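Local structure of arginine kinase (Anthopleura japonica, 4RF6) at residues P145-K149 with A150-E154; R136-K139 with G140-L143; E259-K263 with L264-H268; N208-W211 with P212-R215; T56-D59 with C60-G64. The protein catalyses the reversible transfer of a phosphate group from ATP to L-arginine, giving phosphoarginine and ADP, and carries two kinase repeats in one chain. All blocks are in the same frame, centred on the assembly; numbering follows the deposited sequence.

Interaction 1. Residues P145-K149 with A150-E154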
loop_
_atom_site.group_PDB
_atom_site.type_symbol
_atom_site.label_atom_id
_atom_site.label_comp_id
_atom_site.label_asym_id
_atom_site.label_seq_id
_atom_site.Cartn_x
_atom_site.Cartn_y
_atom_site.Cartn_z
ATOM N N PRO A 145 -2.684 -17.920 -29.354
ATOM C CA PRO A 145 -2.879 -19.355 -29.597
ATOM C C PRO A 145 -2.349 -19.821 -30.951
ATOM O O PRO A 145 -2.195 -21.028 -31.142
ATOM C CB PRO A 145 -4.405 -19.516 -29.575
ATOM C CG PRO A 145 -4.932 -18.293 -28.875
ATOM C CD PRO A 145 -3.972 -17.206 -29.231
ATOM N N GLY A 146 -2.087 -18.900 -31.878
ATOM C CA GLY A 146 -1.661 -19.289 -33.217
ATOM C C GLY A 146 -0.317 -18.745 -33.685
ATOM O O GLY A 146 0.192 -19.126 -34.752
ATOM N N VAL A 147 0.263 -17.845 -32.896
ATOM C CA VAL A 147 1.549 -17.240 -33.246
ATOM C C VAL A 147 2.642 -18.314 -33.417
ATOM O O VAL A 147 2.690 -19.290 -32.667
ATOM C CB VAL A 147 1.973 -16.190 -32.193
ATOM C CG1 VAL A 147 2.337 -16.858 -30.869
ATOM C CG2 VAL A 147 3.132 -15.358 -32.700
ATOM N N THR A 148 3.501 -18.150 -34.423
ATOM C CA THR A 148 4.600 -19.088 -34.646
ATOM C C THR A 148 5.744 -18.839 -33.666
ATOM O O THR A 148 5.852 -17.762 -33.078
ATOM C CB THR A 148 5.162 -18.996 -36.067
ATOM O OG1 THR A 148 5.808 -17.729 -36.239
ATOM C CG2 THR A 148 4.049 -19.147 -37.097
ATOM N N LYS A 149 6.593 -19.848 -33.511
ATOM C CA LYS A 149 7.751 -19.803 -32.621
ATOM C C LYS A 149 8.656 -18.612 -32.936
ATOM O O LYS A 149 9.079 -17.883 -32.036
ATOM C CB LYS A 149 8.514 -21.125 -32.761
ATOM C CG LYS A 149 9.799 -21.267 -31.963
ATOM C CD LYS A 149 10.238 -22.729 -32.003
ATOM C CE LYS A 149 11.648 -22.942 -31.496
ATOM N NZ LYS A 149 11.825 -22.570 -30.066
ATOM N N ALA A 150 8.930 -18.412 -34.222
ATOM C CA ALA A 150 9.791 -17.325 -34.688
ATOM C C ALA A 150 9.174 -15.951 -34.436
ATOM O O ALA A 150 9.867 -14.991 -34.086
ATOM C CB ALA A 150 10.087 -17.499 -36.168
ATOM N N HIS A 151 7.872 -15.850 -34.646
ATOM C CA HIS A 151 7.198 -14.571 -34.507
ATOM C C HIS A 151 7.041 -14.140 -33.046
ATOM O O HIS A 151 7.074 -12.944 -32.742
ATOM C CB HIS A 151 5.853 -14.593 -35.242
ATOM C CG HIS A 151 5.983 -14.475 -36.729
ATOM N ND1 HIS A 151 4.910 -14.615 -37.585
ATOM C CD2 HIS A 151 7.059 -14.223 -37.512
ATOM C CE1 HIS A 151 5.322 -14.460 -38.830
ATOM N NE2 HIS A 151 6.622 -14.221 -38.814
ATOM N N ARG A 152 6.874 -15.107 -32.148
ATOM C CA ARG A 152 6.827 -14.808 -30.719
ATOM C C ARG A 152 8.142 -14.152 -30.296
ATOM O O ARG A 152 8.162 -13.214 -29.491
ATOM C CB ARG A 152 6.580 -16.089 -29.909
ATOM C CG ARG A 152 6.382 -15.853 -28.414
ATOM C CD ARG A 152 6.261 -17.168 -27.635
ATOM N NE ARG A 152 4.969 -17.821 -27.851
ATOM C CZ ARG A 152 4.780 -18.897 -28.610
ATOM N NH1 ARG A 152 5.800 -19.475 -29.231
ATOM N NH2 ARG A 152 3.558 -19.400 -28.750
ATOM N N LEU A 153 9.240 -14.642 -30.862
ATOM C CA LEU A 153 10.564 -14.113 -30.556
ATOM C C LEU A 153 10.746 -12.713 -31.133
ATOM O O LEU A 153 11.344 -11.834 -30.499
ATOM C CB LEU A 153 11.638 -15.069 -31.082
ATOM C CG LEU A 153 11.696 -16.382 -30.311
ATOM C CD1 LEU A 153 12.515 -17.428 -31.045
ATOM C CD2 LEU A 153 12.279 -16.125 -28.934
ATOM N N GLU A 154 10.222 -12.508 -32.337
ATOM C CA GLU A 154 10.286 -11.207 -32.991
ATOM C C GLU A 154 9.450 -10.185 -32.225
ATOM O O GLU A 154 9.815 -9.012 -32.122
ATOM C CB GLU A 154 9.798 -11.325 -34.435
ATOM C CG GLU A 154 9.910 -10.049 -35.252
ATOM C CD GLU A 154 9.683 -10.303 -36.727
ATOM O OE1 GLU A 154 10.453 -11.088 -37.320
ATOM O OE2 GLU A 154 8.728 -9.728 -37.286
HETATM O O HOH W 1 4.409 -21.150 -31.149
HETATM O O HOH W 2 2.198 -15.626 -36.433
HETATM O O HOH W 3 8.754 -18.744 -29.445
#
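Thr148 turns its OG1 in between its own backbone N and carbonyl carbon (chi1 67°), which points the hydroxyl oxygen at the backbone N of His151. Arg152 runs straight out to CD and then bends at chi3 (-74°), and this swings its guanidinium back over Val147. The Thr148 OG1 oxygen accepts from His151 N at 3.2 Å. It also lies 3.3 Å from His151 CB, close beside the root of the imidazole. One turn on, Arg152 N donates to Thr148 O at 3.0 Å. The next such bond, Leu153 N to Lys149 O, is weak.

This is an N-cap: Thr148 stands right before helix 149-163 and closes its first turn. Val147 packs behind the cap. Its CG1 lies over one face of the guanidinium, 3.5 Å from Arg152 NH2, and its CG2 meets His151 CB at 3.8 Å.

Water ties the polar ends together. One water donates to Val147 O and accepts from Arg152 NH1 at 2.9 Å. A second donates to Lys149 O at 2.7 Å and also accepts from Arg152 NH1, in the guanidinium plane. A third meets His151 ND1 at the ring edge. Tyr141 packs edge-to-face with the His151 ring, and Lys149 NZ forms a salt bridge with Glu213.

Interaction 2. Residues R136-K139 with G140-L143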
loop_
_atom_site.group_PDB
_atom_site.type_symbol
_atom_site.label_atom_id
_atom_site.label_comp_id
_atom_site.label_asym_id
_atom_site.label_seq_id
_atom_site.Cartn_x
_atom_site.Cartn_y
_atom_site.Cartn_z
ATOM N N ARG A 136 -3.227 -6.151 -25.442
ATOM C CA ARG A 136 -2.975 -5.697 -26.807
ATOM C C ARG A 136 -2.208 -6.775 -27.568
ATOM O O ARG A 136 -1.502 -7.584 -26.967
ATOM C CB ARG A 136 -2.170 -4.389 -26.809
ATOM C CG ARG A 136 -2.878 -3.158 -26.218
ATOM C CD ARG A 136 -4.003 -2.675 -27.125
ATOM N NE ARG A 136 -4.596 -1.424 -26.653
ATOM C CZ ARG A 136 -5.648 -1.358 -25.842
ATOM N NH1 ARG A 136 -6.225 -2.472 -25.405
ATOM N NH2 ARG A 136 -6.126 -0.178 -25.468
ATOM N N SER A 137 -2.353 -6.788 -28.888
ATOM C CA SER A 137 -1.565 -7.674 -29.731
ATOM C C SER A 137 -0.958 -6.845 -30.860
ATOM O O SER A 137 -1.589 -5.903 -31.347
ATOM C CB SER A 137 -2.429 -8.811 -30.286
ATOM O OG SER A 137 -2.989 -9.589 -29.244
ATOM N N LEU A 138 0.265 -7.183 -31.262
ATOM C CA LEU A 138 0.967 -6.425 -32.298
ATOM C C LEU A 138 0.469 -6.749 -33.706
ATOM O O LEU A 138 0.202 -7.912 -34.024
ATOM C CB LEU A 138 2.476 -6.676 -32.239
ATOM C CG LEU A 138 3.251 -6.284 -30.981
ATOM C CD1 LEU A 138 4.744 -6.465 -31.211
ATOM C CD2 LEU A 138 2.941 -4.855 -30.570
ATOM N N LYS A 139 0.354 -5.715 -34.542
ATOM C CA LYS A 139 0.051 -5.887 -35.963
ATOM C C LYS A 139 1.028 -6.845 -36.625
ATOM O O LYS A 139 2.219 -6.841 -36.306
ATOM C CB LYS A 139 0.133 -4.543 -36.690
ATOM C CG LYS A 139 -1.049 -3.636 -36.459
ATOM C CD LYS A 139 -0.806 -2.229 -37.008
ATOM C CE LYS A 139 -2.063 -1.365 -36.876
ATOM N NZ LYS A 139 -1.750 0.087 -36.717
ATOM N N GLY A 140 0.526 -7.661 -37.548
ATOM C CA GLY A 140 1.380 -8.490 -38.382
ATOM C C GLY A 140 1.619 -9.920 -37.917
ATOM O O GLY A 140 2.413 -10.642 -38.523
ATOM N N TYR A 141 0.944 -10.338 -36.850
ATOM C CA TYR A 141 1.137 -11.684 -36.314
ATOM C C TYR A 141 -0.190 -12.363 -35.968
ATOM O O TYR A 141 -1.235 -11.713 -35.902
ATOM C CB TYR A 141 2.032 -11.640 -35.070
ATOM C CG TYR A 141 3.316 -10.865 -35.253
ATOM C CD1 TYR A 141 4.392 -11.424 -35.932
ATOM C CD2 TYR A 141 3.453 -9.572 -34.750
ATOM C CE1 TYR A 141 5.564 -10.726 -36.107
ATOM C CE2 TYR A 141 4.629 -8.865 -34.919
ATOM C CZ TYR A 141 5.679 -9.453 -35.600
ATOM O OH TYR A 141 6.854 -8.770 -35.782
ATOM N N GLY A 142 -0.150 -13.673 -35.754
ATOM C CA GLY A 142 -1.300 -14.357 -35.195
ATOM C C GLY A 142 -1.415 -13.982 -33.731
ATOM O O GLY A 142 -0.492 -13.399 -33.151
ATOM N N LEU A 143 -2.552 -14.298 -33.123
ATOM C CA LEU A 143 -2.699 -14.066 -31.699
ATOM C C LEU A 143 -1.943 -15.160 -30.951
ATOM O O LEU A 143 -1.377 -16.066 -31.571
ATOM C CB LEU A 143 -4.181 -14.010 -31.330
ATOM C CG LEU A 143 -4.888 -12.908 -32.124
ATOM C CD1 LEU A 143 -6.406 -13.060 -32.138
ATOM C CD2 LEU A 143 -4.493 -11.533 -31.579
#
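Ser137 and Leu143 make the close, buried end of this contact. The Leu143 CD2 methyl lies 3.4 Å from Ser137 OG and 3.7 Å from Ser137 CB. Leu143 CG sits beside its own backbone N (chi1 -58°), and the branch ending in CD2 reaches back to the serine. Leu138 is buried as well. Its CB meets the Tyr141 ring at CD2, 4.0 Å away, and its side chain packs on Ile155 and Val159 of helix 149-163.

Beyond the Ser137-Leu143 pair the chain reverses in a type II beta turn, with Leu138 and Tyr141 at its ends, just after strand 127-136. Gly140 has a positive phi (95°), where a CB would press on the carbonyl oxygen of Lys139.

The turn itself is the solvent side. Lys139 and Gly140 are exposed, and the lysine side chain starts out away from Gly140-Leu143 and is extended beyond CG. Tyr141 lies between the two sides. The Leu138 O oxygen comes to the edge of its ring, 3.7 Å from CD2, while Lys139 O is 3.4 Å from the same carbon. Tyr141 OH is hydrogen-bonded to Lys158 NZ and Glu154 OE2 of helix 149-163. Leu138 O accepts from Gln267 NE2, and the backbone of Lys139 pairs with that of Gly265.

Interaction 3. Residues E259-K263 with L264-H268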
loop_
_atom_site.group_PDB
_atom_site.type_symbol
_atom_site.label_atom_id
_atom_site.label_comp_id
_atom_site.label_asym_id
_atom_site.label_seq_id
_atom_site.Cartn_x
_atom_site.Cartn_y
_atom_site.Cartn_z
ATOM N N GLU A 259 3.062 4.902 -27.052
ATOM C CA GLU A 259 4.425 4.784 -27.570
ATOM C C GLU A 259 4.640 3.450 -28.286
ATOM O O GLU A 259 5.203 3.401 -29.384
ATOM C CB GLU A 259 5.457 4.959 -26.449
ATOM C CG GLU A 259 6.902 4.735 -26.890
ATOM C CD GLU A 259 7.342 5.670 -28.012
ATOM O OE1 GLU A 259 6.747 6.759 -28.163
ATOM O OE2 GLU A 259 8.292 5.312 -28.742
ATOM N N ILE A 260 4.190 2.369 -27.657
ATOM C CA ILE A 260 4.224 1.054 -28.281
ATOM C C ILE A 260 3.395 1.077 -29.568
ATOM O O ILE A 260 3.840 0.592 -30.608
ATOM C CB ILE A 260 3.698 -0.040 -27.329
ATOM C CG1 ILE A 260 4.631 -0.212 -26.129
ATOM C CG2 ILE A 260 3.548 -1.360 -28.065
ATOM C CD1 ILE A 260 4.080 -1.125 -25.025
ATOM N N ASP A 261 2.195 1.653 -29.489
ATOM C CA ASP A 261 1.305 1.761 -30.642
ATOM C C ASP A 261 2.004 2.494 -31.789
ATOM O O ASP A 261 2.037 2.009 -32.924
ATOM C CB ASP A 261 0.015 2.497 -30.250
ATOM C CG ASP A 261 -1.099 2.333 -31.281
ATOM O OD1 ASP A 261 -0.812 1.876 -32.410
ATOM O OD2 ASP A 261 -2.261 2.668 -30.956
ATOM N N LYS A 262 2.563 3.661 -31.477
ATOM C CA LYS A 262 3.296 4.469 -32.450
ATOM C C LYS A 262 4.389 3.671 -33.170
ATOM O O LYS A 262 4.444 3.647 -34.400
ATOM C CB LYS A 262 3.921 5.675 -31.743
ATOM C CG LYS A 262 4.861 6.495 -32.612
ATOM C CD LYS A 262 5.679 7.462 -31.767
ATOM C CE LYS A 262 5.964 8.748 -32.523
ATOM N NZ LYS A 262 6.682 9.738 -31.673
ATOM N N LYS A 263 5.244 3.011 -32.395
ATOM C CA LYS A 263 6.399 2.316 -32.947
ATOM C C LYS A 263 6.057 0.967 -33.578
ATOM O O LYS A 263 6.751 0.514 -34.491
ATOM C CB LYS A 263 7.466 2.124 -31.866
ATOM C CG LYS A 263 8.091 3.421 -31.355
ATOM C CD LYS A 263 8.899 4.113 -32.456
ATOM C CE LYS A 263 9.551 5.401 -31.961
ATOM N NZ LYS A 263 10.362 5.168 -30.734
ATOM N N LEU A 264 4.994 0.325 -33.099
ATOM C CA LEU A 264 4.726 -1.060 -33.490
ATOM C C LEU A 264 3.367 -1.318 -34.149
ATOM O O LEU A 264 3.274 -2.127 -35.074
ATOM C CB LEU A 264 4.923 -2.007 -32.303
ATOM C CG LEU A 264 6.343 -2.072 -31.739
ATOM C CD1 LEU A 264 6.466 -3.151 -30.675
ATOM C CD2 LEU A 264 7.340 -2.311 -32.855
ATOM N N GLY A 265 2.316 -0.660 -33.669
ATOM C CA GLY A 265 0.978 -0.897 -34.198
ATOM C C GLY A 265 0.279 -2.091 -33.562
ATOM O O GLY A 265 0.929 -3.088 -33.233
ATOM N N PHE A 266 -1.042 -1.993 -33.402
ATOM C CA PHE A 266 -1.842 -3.004 -32.705
ATOM C C PHE A 266 -2.897 -3.634 -33.616
ATOM O O PHE A 266 -3.396 -2.977 -34.524
ATOM C CB PHE A 266 -2.581 -2.364 -31.524
ATOM C CG PHE A 266 -1.688 -1.917 -30.403
ATOM C CD1 PHE A 266 -0.586 -2.674 -30.026
ATOM C CD2 PHE A 266 -1.962 -0.742 -29.716
ATOM C CE1 PHE A 266 0.232 -2.258 -28.985
ATOM C CE2 PHE A 266 -1.152 -0.321 -28.676
ATOM C CZ PHE A 266 -0.055 -1.079 -28.312
ATOM N N GLN A 267 -3.256 -4.891 -33.358
ATOM C CA GLN A 267 -4.395 -5.501 -34.049
ATOM C C GLN A 267 -5.684 -4.864 -33.547
ATOM O O GLN A 267 -5.899 -4.765 -32.337
ATOM C CB GLN A 267 -4.421 -7.014 -33.839
ATOM C CG GLN A 267 -3.182 -7.716 -34.373
ATOM C CD GLN A 267 -3.249 -9.221 -34.222
ATOM O OE1 GLN A 267 -4.285 -9.839 -34.468
ATOM N NE2 GLN A 267 -2.138 -9.821 -33.817
ATOM N N HIS A 268 -6.540 -4.448 -34.479
ATOM C CA HIS A 268 -7.628 -3.523 -34.177
ATOM C C HIS A 268 -8.600 -3.459 -35.364
ATOM O O HIS A 268 -8.168 -3.337 -36.512
ATOM C CB HIS A 268 -7.009 -2.143 -33.907
ATOM C CG HIS A 268 -7.982 -1.093 -33.467
ATOM N ND1 HIS A 268 -8.643 -0.272 -34.357
ATOM C CD2 HIS A 268 -8.379 -0.703 -32.231
ATOM C CE1 HIS A 268 -9.414 0.571 -33.690
ATOM N NE2 HIS A 268 -9.277 0.325 -32.399
HETATM O O HOH W 4 -3.100 0.542 -33.951
#
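Ile260 O accepts from Leu264 N at 2.8 Å. Of the three backbone bonds across the contact, the other two are weak, and both go to Asp261 O. Gly265 N reaches it at 2.8 Å, but the N-H is bent well away from the line (129°), and Leu264 N adds a longer bond at 3.4 Å. Leu264 N is therefore shared between two carbonyls.

Lys263 and Asp261 have side-chain partners. Lys263 NZ forms a salt bridge with Glu259 OE2 at 2.9 Å, one turn back on the helix, and comes in nearly along the C-O axis. Asp261 OD1 accepts from a water at 3.1 Å. The same water accepts a weak bond from Phe266 N, so it joins the carboxylate to the backbone beyond the helix. Further on, His268 NE2 is hydrogen-bonded to Ser108 OG.

Phe266 folds back under the last turn. One face of its ring lies against Asp261, whose CA is above the plane toward the rim and whose CB is 3.4 Å from Phe266 CE2. The aspartate CG stands anti to its backbone N (chi1 -165°), which lays the carboxylate near Phe266 CD2 and CE2, its plane 38° from that of the ring. Ile260 CG2 meets Phe266 CE1 at 3.6 Å, with the two side chains at about a right angle. Both residues also touch Leu235 of strand 235-242.

Gly265 is the first residue to leave helical angles, with a positive phi. Such a glycine is a common way for a helix to end, and here it closes helix 246-264 before the short strand 268-269.

Interaction 4. Residues N208-W211 with P212-R215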
loop_
_atom_site.group_PDB
_atom_site.type_symbol
_atom_site.label_atom_id
_atom_site.label_comp_id
_atom_site.label_asym_id
_atom_site.label_seq_id
_atom_site.Cartn_x
_atom_site.Cartn_y
_atom_site.Cartn_z
ATOM N N ASN A 208 0.339 -22.270 -24.477
ATOM C CA ASN A 208 1.572 -22.649 -23.796
ATOM C C ASN A 208 2.717 -23.108 -24.695
ATOM O O ASN A 208 3.795 -23.418 -24.189
ATOM C CB ASN A 208 1.296 -23.739 -22.754
ATOM C CG ASN A 208 0.863 -23.174 -21.416
ATOM O OD1 ASN A 208 1.111 -22.008 -21.115
ATOM N ND2 ASN A 208 0.210 -24.002 -20.603
ATOM N N LYS A 209 2.491 -23.170 -26.007
ATOM C CA LYS A 209 3.510 -23.676 -26.933
ATOM C C LYS A 209 4.866 -22.984 -26.756
ATOM O O LYS A 209 4.939 -21.767 -26.544
ATOM C CB LYS A 209 3.046 -23.584 -28.394
ATOM C CG LYS A 209 1.915 -24.549 -28.761
ATOM C CD LYS A 209 1.763 -24.715 -30.278
ATOM C CE LYS A 209 1.283 -23.435 -30.961
ATOM N NZ LYS A 209 -0.074 -22.986 -30.507
ATOM N N GLU A 210 5.927 -23.788 -26.824
ATOM C CA GLU A 210 7.315 -23.340 -26.650
ATOM C C GLU A 210 7.652 -22.702 -25.296
ATOM O O GLU A 210 8.652 -21.987 -25.200
ATOM C CB GLU A 210 7.748 -22.385 -27.781
ATOM C CG GLU A 210 7.216 -22.702 -29.176
ATOM C CD GLU A 210 7.627 -24.069 -29.705
ATOM O OE1 GLU A 210 7.000 -24.518 -30.687
ATOM O OE2 GLU A 210 8.567 -24.683 -29.158
ATOM N N TRP A 211 6.844 -22.951 -24.264
ATOM C CA TRP A 211 7.093 -22.352 -22.948
ATOM C C TRP A 211 8.521 -22.616 -22.461
ATOM O O TRP A 211 9.011 -23.741 -22.561
ATOM C CB TRP A 211 6.100 -22.870 -21.902
ATOM C CG TRP A 211 6.290 -22.212 -20.575
ATOM C CD1 TRP A 211 7.077 -22.643 -19.540
ATOM C CD2 TRP A 211 5.708 -20.976 -20.148
ATOM N NE1 TRP A 211 7.007 -21.752 -18.494
ATOM C CE2 TRP A 211 6.176 -20.719 -18.845
ATOM C CE3 TRP A 211 4.830 -20.064 -20.745
ATOM C CZ2 TRP A 211 5.798 -19.581 -18.129
ATOM C CZ3 TRP A 211 4.456 -18.939 -20.032
ATOM C CH2 TRP A 211 4.933 -18.711 -18.737
ATOM N N PRO A 212 9.198 -21.585 -21.917
ATOM C CA PRO A 212 8.784 -20.199 -21.679
ATOM C C PRO A 212 9.427 -19.228 -22.660
ATOM O O PRO A 212 9.586 -18.048 -22.342
ATOM C CB PRO A 212 9.364 -19.928 -20.293
ATOM C CG PRO A 212 10.700 -20.665 -20.347
ATOM C CD PRO A 212 10.491 -21.868 -21.261
ATOM N N GLU A 213 9.807 -19.726 -23.829
ATOM C CA GLU A 213 10.463 -18.912 -24.844
ATOM C C GLU A 213 9.646 -17.671 -25.218
ATOM O O GLU A 213 8.442 -17.763 -25.454
ATOM C CB GLU A 213 10.703 -19.758 -26.096
ATOM C CG GLU A 213 11.379 -19.031 -27.234
ATOM C CD GLU A 213 11.804 -19.968 -28.350
ATOM O OE1 GLU A 213 10.946 -20.323 -29.182
ATOM O OE2 GLU A 213 12.992 -20.350 -28.386
ATOM N N GLY A 214 10.303 -16.515 -25.270
ATOM C CA GLY A 214 9.653 -15.300 -25.736
ATOM C C GLY A 214 8.750 -14.635 -24.713
ATOM O O GLY A 214 8.170 -13.582 -24.991
ATOM N N ARG A 215 8.612 -15.251 -23.542
ATOM C CA ARG A 215 7.845 -14.655 -22.448
ATOM C C ARG A 215 8.753 -13.793 -21.586
ATOM O O ARG A 215 9.939 -14.106 -21.404
ATOM C CB ARG A 215 7.185 -15.724 -21.577
ATOM C CG ARG A 215 5.905 -16.319 -22.149
ATOM C CD ARG A 215 6.200 -17.299 -23.271
ATOM N NE ARG A 215 5.010 -18.032 -23.700
ATOM C CZ ARG A 215 5.033 -19.066 -24.533
ATOM N NH1 ARG A 215 3.904 -19.675 -24.869
ATOM N NH2 ARG A 215 6.189 -19.492 -25.026
#
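The side chains of Trp211 and Pro212 cross at about a right angle, across a cis peptide bond. The proline CB stands over the face of the five-membered indole ring, 3.5 Å from its centroid and 10° off the normal, in a CH-pi contact. Trp211 CG lies opposite the backbone N (chi1 -177°), which brings the indole over the proline that follows.

Arg215 meets the benzo part of the same indole. Its NE is 3.6 Å from Trp211 CE3, and its CG is 3.7 Å from CZ3. The CE3 atom lies over one face of the guanidinium, but the two planes are 58° apart, so they do not stack.

The guanidinium is turned end-on to the backbone. Arg215 NH1 and NH2 both donate to Lys209 O, at 2.9 Å and 3.0 Å, and this oxygen lies in the guanidinium plane. NH2 also donates to Glu213 O at 2.9 Å, reaching a lone pair in the carbonyl plane. One side chain thus ties together two successive type II beta turns, Asn208 to Trp211 and Pro212 to Arg215. Glu213 N adds a bond to Glu210 O at 2.9 Å.

These turns link helix 200-205 to strand 216-220. Glu210 and Glu213 face helix 149-163, touching Arg152 and Leu153, while Trp211 packs on Leu177, just past strand 172-176.

Interaction 5. Residues T56-D59 with C60-G64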
loop_
_atom_site.group_PDB
_atom_site.type_symbol
_atom_site.label_atom_id
_atom_site.label_comp_id
_atom_site.label_asym_id
_atom_site.label_seq_id
_atom_site.Cartn_x
_atom_site.Cartn_y
_atom_site.Cartn_z
ATOM N N THR A 56 -7.937 -23.942 -37.271
ATOM C CA THR A 56 -9.209 -24.614 -37.530
ATOM C C THR A 56 -10.219 -24.261 -36.448
ATOM O O THR A 56 -9.870 -23.654 -35.433
ATOM C CB THR A 56 -9.053 -26.155 -37.567
ATOM O OG1 THR A 56 -8.807 -26.646 -36.242
ATOM C CG2 THR A 56 -7.908 -26.565 -38.472
ATOM N N LEU A 57 -11.473 -24.643 -36.678
ATOM C CA LEU A 57 -12.535 -24.436 -35.707
ATOM C C LEU A 57 -12.207 -25.205 -34.435
ATOM O O LEU A 57 -12.363 -24.689 -33.325
ATOM C CB LEU A 57 -13.868 -24.915 -36.278
ATOM C CG LEU A 57 -15.111 -24.858 -35.389
ATOM C CD1 LEU A 57 -15.519 -23.420 -35.092
ATOM C CD2 LEU A 57 -16.254 -25.610 -36.043
ATOM N N TRP A 58 -11.745 -26.443 -34.604
ATOM C CA TRP A 58 -11.365 -27.273 -33.468
ATOM C C TRP A 58 -10.268 -26.635 -32.621
ATOM O O TRP A 58 -10.308 -26.722 -31.390
ATOM C CB TRP A 58 -10.943 -28.671 -33.925
ATOM C CG TRP A 58 -11.920 -29.714 -33.498
ATOM C CD1 TRP A 58 -12.776 -30.424 -34.297
ATOM C CD2 TRP A 58 -12.172 -30.148 -32.158
ATOM N NE1 TRP A 58 -13.530 -31.283 -33.533
ATOM C CE2 TRP A 58 -13.181 -31.128 -32.216
ATOM C CE3 TRP A 58 -11.635 -29.804 -30.915
ATOM C CZ2 TRP A 58 -13.665 -31.771 -31.071
ATOM C CZ3 TRP A 58 -12.115 -30.438 -29.784
ATOM C CH2 TRP A 58 -13.115 -31.412 -29.868
ATOM N N ASP A 59 -9.291 -26.002 -33.271
ATOM C CA ASP A 59 -8.239 -25.284 -32.553
ATOM C C ASP A 59 -8.851 -24.221 -31.650
ATOM O O ASP A 59 -8.397 -23.997 -30.524
ATOM C CB ASP A 59 -7.276 -24.610 -33.534
ATOM C CG ASP A 59 -6.408 -25.602 -34.283
ATOM O OD1 ASP A 59 -5.962 -26.591 -33.665
ATOM O OD2 ASP A 59 -6.171 -25.385 -35.490
ATOM N N CYS A 60 -9.893 -23.570 -32.154
ATOM C CA CYS A 60 -10.538 -22.487 -31.426
ATOM C C CYS A 60 -11.388 -22.970 -30.256
ATOM O O CYS A 60 -11.422 -22.335 -29.202
ATOM C CB CYS A 60 -11.386 -21.647 -32.376
ATOM S SG CYS A 60 -10.395 -20.629 -33.488
ATOM N N ILE A 61 -12.071 -24.095 -30.436
ATOM C CA ILE A 61 -12.999 -24.564 -29.414
ATOM C C ILE A 61 -12.361 -25.540 -28.434
ATOM O O ILE A 61 -13.003 -25.952 -27.469
ATOM C CB ILE A 61 -14.229 -25.258 -30.035
ATOM C CG1 ILE A 61 -13.808 -26.561 -30.722
ATOM C CG2 ILE A 61 -14.956 -24.315 -31.000
ATOM C CD1 ILE A 61 -14.978 -27.416 -31.177
ATOM N N ASN A 62 -11.106 -25.911 -28.676
ATOM C CA ASN A 62 -10.483 -26.997 -27.913
ATOM C C ASN A 62 -10.516 -26.818 -26.397
ATOM O O ASN A 62 -10.827 -27.763 -25.665
ATOM C CB ASN A 62 -9.046 -27.256 -28.366
ATOM C CG ASN A 62 -8.479 -28.542 -27.780
ATOM O OD1 ASN A 62 -9.078 -29.612 -27.914
ATOM N ND2 ASN A 62 -7.337 -28.440 -27.103
ATOM N N SER A 63 -10.200 -25.616 -25.924
ATOM C CA SER A 63 -10.121 -25.382 -24.483
ATOM C C SER A 63 -11.478 -25.584 -23.811
ATOM O O SER A 63 -11.559 -26.113 -22.695
ATOM C CB SER A 63 -9.585 -23.986 -24.185
ATOM O OG SER A 63 -9.407 -23.812 -22.794
ATOM N N GLY A 64 -12.540 -25.179 -24.501
ATOM C CA GLY A 64 -13.887 -25.302 -23.972
ATOM C C GLY A 64 -14.416 -26.726 -23.914
ATOM O O GLY A 64 -15.387 -27.003 -23.202
#
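A capping box opens helix 57-66, and Thr56 sits at its N-cap. Thr56 OG1 accepts from Asp59 N at 3.1 Å. In return, Asp59 OD2 accepts from Thr56 N at 2.9 Å, a nearly straight bond. Asp59 OD1 forms a salt bridge with Lys14. The first helical bonds follow across the contact: Cys60 N to Thr56 O at 3.3 Å and Ile61 N to Leu57 O at 3.0 Å.

On another side of the helix, Ile61 reaches over the indole of Trp58. Its CD1 stands over the centre of the six-membered ring, 4.1 Å from the centroid, in a CH-pi contact. With chi1 at 67°, Ile61 CG1 is tucked in beside both backbone neighbours, and from there the chain runs on to the ring. Asn62 comes to the ring edge instead, with OD1 3.7 Å from Trp58 CZ3. Its amide plane is turned 56° from the ring. Leu57 CD1 touches Ile61 CG2 at 4.2 Å.

Trp58 NE1 and Asn62 ND2 donate hydrogen bonds to Ala18 O and Ala204 O. Ile61 is close to Val74, which by similarity belongs to the substrate-binding segment. The capped helix is part of the small N-terminal helical domain of phosphagen kinases.

Interactions 1 to 4 lie in the catalytic part of the first repeat, and interaction 5 in its N-terminal part. Interaction 1 touches interactions 2 and 4. Its centre is 10 Å from that of interaction 2 and 9 Å from that of interaction 4. Interaction 2 also touches interaction 3, where Ser137 O and Gln267 N are 2.8 Å apart. Interaction 5 touches none of the others; its nearest atoms are about 6 Å from interaction 1. By similarity, Glu232 and Tyr75 bind substrate. The side chain of Arg152 is about 11 Å from that of Glu232, and the side chain of Leu143 about 8 Å from that of Tyr75.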